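Side-chain contacts in enoyl CoA hydratase/isomerase (Crotonase) (Legionella pneumophila subsp. pneumophila, PDB 3I47), which probably catalyses the hydration or isomerisation of enoyl-CoA thioesters: residues L67-M70 / Q71-N75; G247-A250 / F251-E255. One frame throughout, in Å; residues are numbered along the deposited sequence.

Interaction 1 (L67-M70 / Q71-N75); sequences LTWM and QSMAN
Met73 lies across the indole of Trp69 one turn further along helix 67-74, and this i to i+4 pair is the tight part of the contact. CB of Met73 sits over one face of the six-membered ring of Trp69, 4.0 Å from its centroid and 17° off the normal, a CH-pi contact offset toward the rim. The Met73 chain then bends at its second and third torsions and curls back along the ring, bringing its CE to 3.8 Å from Trp69 CH2. SD of Met73 stands obliquely at 5.4 Å from the same centroid, a Met-aromatic contact made from an inclined position. Trp69 has its CG anti to the backbone N (chi1 170°), which carries the indole forward under Met73. A hydrogen bond from Met73 N to Trp69 O, at 2.8 Å, joins the backbones of the same two residues. Outside the segments, Asp84 OD1 accepts a hydrogen bond from Trp69 NE1 and so helps to fix the ring's rotation. Met70 meets this cluster loosely, its CG 4.5 Å from Met73 CE.

The other side of the helix is mostly exposed and held by backbone bonds. Thr68 O accepts a hydrogen bond from Ser72 N at 3.1 Å, and OG of Ser72 is 3.2 Å from Thr68 O, a possible second bond to that oxygen that remains unsettled. Gln71 turns its amide away from the preceding turn. Dispersion and CH-pi attraction thus dominate between the side chains, while the indole's polar edge is satisfied by a carboxylate beyond the helix.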
loop_
_atom_site.group_PDB
_atom_site.type_symbol
_atom_site.label_atom_id
_atom_site.label_comp_id
_atom_site.label_asym_id
_atom_site.label_seq_id
_atom_site.Cartn_x
_atom_site.Cartn_y
_atom_site.Cartn_z
ATOM N N LEU A 67 -7.067 -7.162 -21.152
ATOM C CA LEU A 67 -7.680 -6.850 -22.453
ATOM C C LEU A 67 -9.081 -7.433 -22.619
ATOM O O LEU A 67 -9.936 -6.808 -23.247
ATOM C CB LEU A 67 -6.776 -7.314 -23.600
ATOM C CG LEU A 67 -5.508 -6.480 -23.807
ATOM C CD1 LEU A 67 -4.631 -7.127 -24.872
ATOM C CD2 LEU A 67 -5.854 -5.047 -24.202
ATOM N N THR A 68 -9.316 -8.612 -22.052
ATOM C CA THR A 68 -10.660 -9.200 -22.081
ATOM C C THR A 68 -11.626 -8.337 -21.275
ATOM O O THR A 68 -12.731 -8.020 -21.733
ATOM C CB THR A 68 -10.649 -10.627 -21.530
ATOM O OG1 THR A 68 -9.715 -11.418 -22.279
ATOM C CG2 THR A 68 -12.051 -11.241 -21.578
ATOM N N TRP A 69 -11.200 -7.943 -20.075
ATOM C CA TRP A 69 -12.008 -7.062 -19.256
ATOM C C TRP A 69 -12.246 -5.719 -19.957
ATOM O O TRP A 69 -13.352 -5.186 -19.901
ATOM C CB TRP A 69 -11.358 -6.866 -17.870
ATOM C CG TRP A 69 -12.028 -5.782 -17.080
ATOM C CD1 TRP A 69 -13.119 -5.908 -16.274
ATOM C CD2 TRP A 69 -11.676 -4.400 -17.072
ATOM N NE1 TRP A 69 -13.473 -4.689 -15.760
ATOM C CE2 TRP A 69 -12.609 -3.738 -16.235
ATOM C CE3 TRP A 69 -10.672 -3.652 -17.697
ATOM C CZ2 TRP A 69 -12.555 -2.368 -15.988
ATOM C CZ3 TRP A 69 -10.631 -2.290 -17.469
ATOM C CH2 TRP A 69 -11.569 -1.659 -16.619
ATOM N N MET A 70 -11.218 -5.171 -20.605
ATOM C CA MET A 70 -11.382 -3.881 -21.274
ATOM C C MET A 70 -12.458 -3.941 -22.361
ATOM O O MET A 70 -13.275 -3.023 -22.488
ATOM C CB MET A 70 -10.066 -3.366 -21.860
ATOM C CG MET A 70 -10.193 -1.946 -22.404
ATOM S SD MET A 70 -8.597 -1.185 -22.811
ATOM C CE MET A 70 -7.457 -2.182 -21.828
ATOM N N GLN A 71 -12.463 -5.025 -23.130
ATOM C CA GLN A 71 -13.487 -5.184 -24.155
ATOM C C GLN A 71 -14.889 -5.283 -23.528
ATOM O O GLN A 71 -15.854 -4.688 -24.037
ATOM C CB GLN A 71 -13.193 -6.392 -25.043
ATOM C CG GLN A 71 -14.271 -6.621 -26.128
ATOM C CD GLN A 71 -14.393 -5.461 -27.125
ATOM O OE1 GLN A 71 -13.636 -5.389 -28.106
ATOM N NE2 GLN A 71 -15.362 -4.561 -26.893
ATOM N N SER A 72 -14.995 -6.007 -22.419
ATOM C CA SER A 72 -16.269 -6.120 -21.707
ATOM C C SER A 72 -16.708 -4.750 -21.192
ATOM O O SER A 72 -17.862 -4.342 -21.375
ATOM C CB SER A 72 -16.145 -7.088 -20.533
ATOM O OG SER A 72 -15.863 -8.391 -21.005
ATOM N N MET A 73 -15.779 -4.036 -20.556
ATOM C CA MET A 73 -16.075 -2.732 -19.967
ATOM C C MET A 73 -16.485 -1.680 -21.009
ATOM O O MET A 73 -17.338 -0.840 -20.730
ATOM C CB MET A 73 -14.875 -2.260 -19.129
ATOM C CG MET A 73 -14.975 -0.836 -18.583
ATOM S SD MET A 73 -14.510 0.501 -19.760
ATOM C CE MET A 73 -12.724 0.429 -19.598
ATOM N N ALA A 74 -15.902 -1.754 -22.205
ATOM C CA ALA A 74 -16.249 -0.818 -23.283
ATOM C C ALA A 74 -17.740 -0.867 -23.605
ATOM O O ALA A 74 -18.322 0.120 -24.068
ATOM C CB ALA A 74 -15.428 -1.114 -24.523
ATOM N N ASN A 75 -18.359 -2.021 -23.348
ATOM C CA ASN A 75 -19.783 -2.218 -23.626
ATOM C C ASN A 75 -20.705 -2.032 -22.416
ATOM O O ASN A 75 -21.934 -2.158 -22.534
ATOM C CB ASN A 75 -20.010 -3.595 -24.275
ATOM C CG ASN A 75 -19.360 -3.710 -25.663
ATOM O OD1 ASN A 75 -18.833 -4.770 -26.035
ATOM N ND2 ASN A 75 -19.397 -2.624 -26.426
#

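Interaction 2 (G247-A250 / F251-E255); sequences GLKA and FLNKE
Asn253 and Lys249, one helical turn apart, make the side-chain part of this contact. ND2 of Asn253 lies 3.5 Å from CG of Lys249, so the amide rests against the aliphatic part of the lysine without a hydrogen bond between them. Asn253 CG is anti to its own carbonyl carbon (chi1 -62°), which puts this amide carbon, Asn253 CG, 3.2 Å from Lys249 O. The Leu252 side chain lies against the backbone, its CG 3.3 Å from Leu248 O, whereas the Phe251 ring leads away from the preceding turn.

Backbone hydrogen bonds continue the helix: Phe251 N to Gly247 O, Leu252 N to Leu248 O and Asn253 N to Lys249 O. The chain then closes in a Schellman motif. Lys254, the C-prime residue, takes positive phi (56°), and Glu255 N reaches back to Ala250 O at 2.8 Å with an N-H...O angle of 168°; the companion bond from Lys254 N to Phe251 O is weak at 3.4 Å. CB of Ala250 packs 3.3 Å from Glu255 O inside this turn.

Of the charges, Lys249 NZ stays 5.7 Å from Glu255 OE1 and has a long, weak ion pair with Glu246. The capped turn finishes helix 242-253, the last helix of the chain, which follows helix 225-240 and lies remote from the chain's centre and outside both sheets.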
loop_
_atom_site.group_PDB
_atom_site.type_symbol
_atom_site.label_atom_id
_atom_site.label_comp_id
_atom_site.label_asym_id
_atom_site.label_seq_id
_atom_site.Cartn_x
_atom_site.Cartn_y
_atom_site.Cartn_z
ATOM N N GLY A 247 8.142 -2.048 27.373
ATOM C CA GLY A 247 9.187 -1.569 26.499
ATOM C C GLY A 247 10.279 -0.842 27.252
ATOM O O GLY A 247 11.463 -1.016 26.973
ATOM N N LEU A 248 9.871 -0.038 28.233
ATOM C CA LEU A 248 10.816 0.715 29.046
ATOM C C LEU A 248 11.633 -0.216 29.934
ATOM O O LEU A 248 12.852 -0.085 30.020
ATOM C CB LEU A 248 10.090 1.773 29.880
ATOM C CG LEU A 248 9.623 2.983 29.065
ATOM C CD1 LEU A 248 8.509 3.736 29.790
ATOM C CD2 LEU A 248 10.806 3.904 28.730
ATOM N N LYS A 249 10.953 -1.177 30.558
ATOM C CA LYS A 249 11.616 -2.162 31.412
ATOM C C LYS A 249 12.654 -2.949 30.608
ATOM O O LYS A 249 13.801 -3.079 31.034
ATOM C CB LYS A 249 10.594 -3.111 32.030
ATOM C CG LYS A 249 11.108 -3.848 33.258
ATOM C CD LYS A 249 10.703 -5.309 33.245
ATOM C CE LYS A 249 9.203 -5.504 33.366
ATOM N NZ LYS A 249 8.827 -6.856 32.877
ATOM N N ALA A 250 12.253 -3.442 29.435
ATOM C CA ALA A 250 13.146 -4.210 28.569
ATOM C C ALA A 250 14.364 -3.391 28.162
ATOM O O ALA A 250 15.489 -3.882 28.194
ATOM C CB ALA A 250 12.398 -4.715 27.335
ATOM N N PHE A 251 14.138 -2.134 27.785
ATOM C CA PHE A 251 15.242 -1.265 27.391
ATOM C C PHE A 251 16.212 -0.987 28.543
ATOM O O PHE A 251 17.431 -1.058 28.371
ATOM C CB PHE A 251 14.726 0.051 26.792
ATOM C CG PHE A 251 15.824 0.975 26.342
ATOM C CD1 PHE A 251 16.282 1.990 27.177
ATOM C CD2 PHE A 251 16.410 0.822 25.086
ATOM C CE1 PHE A 251 17.306 2.841 26.765
ATOM C CE2 PHE A 251 17.432 1.670 24.666
ATOM C CZ PHE A 251 17.879 2.678 25.506
ATOM N N LEU A 252 15.666 -0.672 29.713
ATOM C CA LEU A 252 16.487 -0.337 30.878
ATOM C C LEU A 252 17.241 -1.544 31.426
ATOM O O LEU A 252 18.328 -1.390 31.979
ATOM C CB LEU A 252 15.639 0.319 31.972
ATOM C CG LEU A 252 15.107 1.714 31.620
ATOM C CD1 LEU A 252 14.001 2.127 32.579
ATOM C CD2 LEU A 252 16.221 2.761 31.608
ATOM N N ASN A 253 16.662 -2.733 31.256
ATOM C CA ASN A 253 17.270 -3.986 31.728
ATOM C C ASN A 253 18.076 -4.714 30.654
ATOM O O ASN A 253 18.699 -5.744 30.936
ATOM C CB ASN A 253 16.200 -4.936 32.282
ATOM C CG ASN A 253 15.462 -4.365 33.481
ATOM O OD1 ASN A 253 15.877 -3.367 34.068
ATOM N ND2 ASN A 253 14.353 -5.002 33.848
ATOM N N LYS A 254 18.058 -4.173 29.434
ATOM C CA LYS A 254 18.687 -4.799 28.262
ATOM C C LYS A 254 18.165 -6.223 28.026
ATOM O O LYS A 254 18.941 -7.174 27.873
ATOM C CB LYS A 254 20.218 -4.760 28.370
ATOM C CG LYS A 254 20.797 -3.359 28.261
ATOM C CD LYS A 254 22.160 -3.261 28.924
ATOM C CE LYS A 254 22.730 -1.855 28.790
ATOM N NZ LYS A 254 23.833 -1.609 29.764
ATOM N N GLU A 255 16.841 -6.353 28.017
ATOM C CA GLU A 255 16.165 -7.630 27.804
ATOM C C GLU A 255 15.238 -7.533 26.595
ATOM O O GLU A 255 14.903 -6.432 26.152
ATOM C CB GLU A 255 15.376 -8.034 29.055
ATOM C CG GLU A 255 16.257 -8.329 30.271
ATOM C CD GLU A 255 15.478 -8.470 31.573
ATOM O OE1 GLU A 255 14.294 -8.065 31.625
ATOM O OE2 GLU A 255 16.059 -8.980 32.557
#

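In the fold
Interaction 1 and interaction 2 lie in series along the chain, on opposite sides of its centre; their own centres are 58 Å apart and their nearest atoms about 48 Å. They do not touch and share neither helix nor sheet. Residues 67-75 span the short helix 67-74, between strand 51-56 of the six-stranded mixed sheet and helix 78-97. Residues 247-255 instead end helix 242-253, after the C-terminal run of helices 189-201, 205-218 and 225-240. Both contacts lie at the surface and each is confined to a single helix and its end, one in the sheet-bearing part of the crotonase fold and one in its helical C-terminal region.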